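Local structure of exodeoxyribonuclease 10 (Escherichia coli, 4FZZ) at residues P93-C98 with Q160-T165. The protein degrades single-stranded and double-stranded DNA from 3' to 5' as a magnesium-dependent exonuclease, with higher affinity for single-stranded ends. Residues are numbered along the deposited sequence; the frame is centred on the assembly and turned at random.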
loop_
_atom_site.group_PDB
_atom_site.type_symbol
_atom_site.label_atom_id
_atom_site.label_comp_id
_atom_site.label_asym_id
_atom_site.label_seq_id
_atom_site.Cartn_x
_atom_site.Cartn_y
_atom_site.Cartn_z
ATOM N N PRO C 93 -21.715 -6.765 20.879
ATOM C CA PRO C 93 -22.714 -7.768 20.529
ATOM C C PRO C 93 -23.513 -7.411 19.277
ATOM O O PRO C 93 -24.740 -7.528 19.279
ATOM C CB PRO C 93 -23.642 -7.746 21.738
ATOM C CG PRO C 93 -23.624 -6.317 22.171
ATOM C CD PRO C 93 -22.239 -5.789 21.852
ATOM N N GLY C 94 -22.835 -6.991 18.215
ATOM C CA GLY C 94 -23.541 -6.565 17.010
ATOM C C GLY C 94 -22.682 -6.513 15.761
ATOM O O GLY C 94 -21.656 -7.191 15.663
ATOM N N GLU C 95 -23.126 -5.725 14.790
ATOM C CA GLU C 95 -22.387 -5.554 13.551
ATOM C C GLU C 95 -21.819 -4.136 13.473
ATOM O O GLU C 95 -22.387 -3.196 14.037
ATOM C CB GLU C 95 -23.291 -5.850 12.351
ATOM C CG GLU C 95 -22.558 -6.371 11.112
ATOM C CD GLU C 95 -22.015 -7.783 11.286
ATOM O OE1 GLU C 95 -20.963 -7.942 11.946
ATOM O OE2 GLU C 95 -22.611 -8.723 10.721
ATOM N N TRP C 96 -20.666 -4.002 12.823
ATOM C CA TRP C 96 -19.896 -2.763 12.865
ATOM C C TRP C 96 -19.965 -2.007 11.542
ATOM O O TRP C 96 -19.911 -2.607 10.461
ATOM C CB TRP C 96 -18.437 -3.046 13.233
ATOM C CG TRP C 96 -18.195 -3.218 14.717
ATOM C CD1 TRP C 96 -18.068 -4.397 15.398
ATOM C CD2 TRP C 96 -18.026 -2.175 15.690
ATOM N NE1 TRP C 96 -17.840 -4.153 16.730
ATOM C CE2 TRP C 96 -17.806 -2.798 16.937
ATOM C CE3 TRP C 96 -18.040 -0.775 15.628
ATOM C CZ2 TRP C 96 -17.595 -2.073 18.109
ATOM C CZ3 TRP C 96 -17.826 -0.055 16.793
ATOM C CH2 TRP C 96 -17.614 -0.706 18.018
ATOM N N ILE C 97 -20.112 -0.689 11.639
ATOM C CA ILE C 97 -19.978 0.193 10.486
ATOM C C ILE C 97 -18.910 1.240 10.748
ATOM O O ILE C 97 -18.957 1.948 11.758
ATOM C CB ILE C 97 -21.301 0.905 10.170
ATOM C CG1 ILE C 97 -22.252 -0.045 9.437
ATOM C CG2 ILE C 97 -21.046 2.174 9.361
ATOM C CD1 ILE C 97 -23.709 0.207 9.734
ATOM N N CYS C 98 -17.946 1.335 9.841
ATOM C CA CYS C 98 -16.875 2.302 9.987
ATOM C C CYS C 98 -17.059 3.469 9.039
ATOM O O CYS C 98 -16.941 3.311 7.828
ATOM C CB CYS C 98 -15.518 1.651 9.742
ATOM S SG CYS C 98 -14.161 2.839 9.759
ATOM N N GLN C 160 -25.865 -2.526 3.732
ATOM C CA GLN C 160 -24.917 -2.098 2.707
ATOM C C GLN C 160 -23.655 -1.510 3.332
ATOM O O GLN C 160 -22.548 -1.753 2.852
ATOM C CB GLN C 160 -25.560 -1.058 1.794
ATOM C CG GLN C 160 -26.236 -1.621 0.563
ATOM C CD GLN C 160 -26.791 -0.530 -0.328
ATOM O OE1 GLN C 160 -27.709 0.193 0.059
ATOM N NE2 GLN C 160 -26.203 -0.373 -1.513
ATOM N N MET C 161 -23.835 -0.714 4.385
ATOM C CA MET C 161 -22.719 -0.051 5.057
ATOM C C MET C 161 -21.782 -1.049 5.737
ATOM O O MET C 161 -20.574 -1.018 5.516
ATOM C CB MET C 161 -23.229 0.987 6.062
ATOM C CG MET C 161 -24.048 2.104 5.433
ATOM S SD MET C 161 -24.277 3.548 6.500
ATOM C CE MET C 161 -25.784 3.114 7.367
ATOM N N ALA C 162 -22.343 -1.957 6.527
ATOM C CA ALA C 162 -21.552 -3.014 7.157
ATOM C C ALA C 162 -20.754 -3.809 6.130
ATOM O O ALA C 162 -19.536 -3.948 6.246
ATOM C CB ALA C 162 -22.447 -3.939 7.962
ATOM N N ASP C 163 -21.451 -4.323 5.120
ATOM C CA ASP C 163 -20.800 -4.974 3.986
ATOM C C ASP C 163 -19.588 -4.182 3.488
ATOM O O ASP C 163 -18.485 -4.719 3.424
ATOM C CB ASP C 163 -21.800 -5.217 2.849
ATOM C CG ASP C 163 -22.893 -6.215 3.229
ATOM O OD1 ASP C 163 -23.254 -6.294 4.424
ATOM O OD2 ASP C 163 -23.403 -6.914 2.327
ATOM N N ILE C 164 -19.785 -2.898 3.190
ATOM C CA ILE C 164 -18.688 -2.022 2.766
ATOM C C ILE C 164 -17.549 -2.049 3.780
ATOM O O ILE C 164 -16.418 -2.397 3.444
ATOM C CB ILE C 164 -19.152 -0.555 2.583
ATOM C CG1 ILE C 164 -19.971 -0.400 1.304
ATOM C CG2 ILE C 164 -17.957 0.389 2.545
ATOM C CD1 ILE C 164 -20.477 1.006 1.087
ATOM N N THR C 165 -17.862 -1.683 5.020
ATOM C CA THR C 165 -16.894 -1.704 6.113
ATOM C C THR C 165 -16.022 -2.952 6.079
ATOM O O THR C 165 -14.800 -2.865 6.202
ATOM C CB THR C 165 -17.596 -1.611 7.482
ATOM O OG1 THR C 165 -18.372 -0.404 7.542
ATOM C CG2 THR C 165 -16.575 -1.614 8.610
#
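The hydroxyl of Thr-165 joins the helix to the end of the strand. Cys-98 N donates to Thr-165 OG1 over 2.9 Å, in a nearly straight bond (168°). Thr-165 OG1 in turn donates to Met-161 O, 3.1 Å away, from above the carbonyl plane. Met-161 O also accepts the helical bond from Thr-165 N. At chi1 -58° OG1 lies beside the backbone N of Thr-165 and CG2 anti to it. Both branches reach Cys-98, and Thr-165 CG2 lies 3.6 Å from Cys-98 CB. A valine here would probably leave Cys-98 N without its acceptor across the contact. Ile-97 fills the other tightly packed, buried part. Its CG1 rests 3.7 Å from Met-161 CB, and Leu-102 of helix 99-106 touches both side chains. In this DEDDh exonuclease, of the RNase H-like clan, strand 95-98 is an outermost strand of the mixed central sheet. Strand 76-79 pairs with it on one side. On its other side helix 160-165 crosses at 76°, with the axes 6.9 Å apart. Cys-98 is also the N-cap of helix 99-106, so the Thr-165 bond falls where strand gives way to helix. Toward solvent the contact thins. Ala-162 CB meets the exposed Glu-95 only at CG, 4.0 Å away, and Trp-96 sends its indole away from the helix, toward Ala-82 and Arg-86.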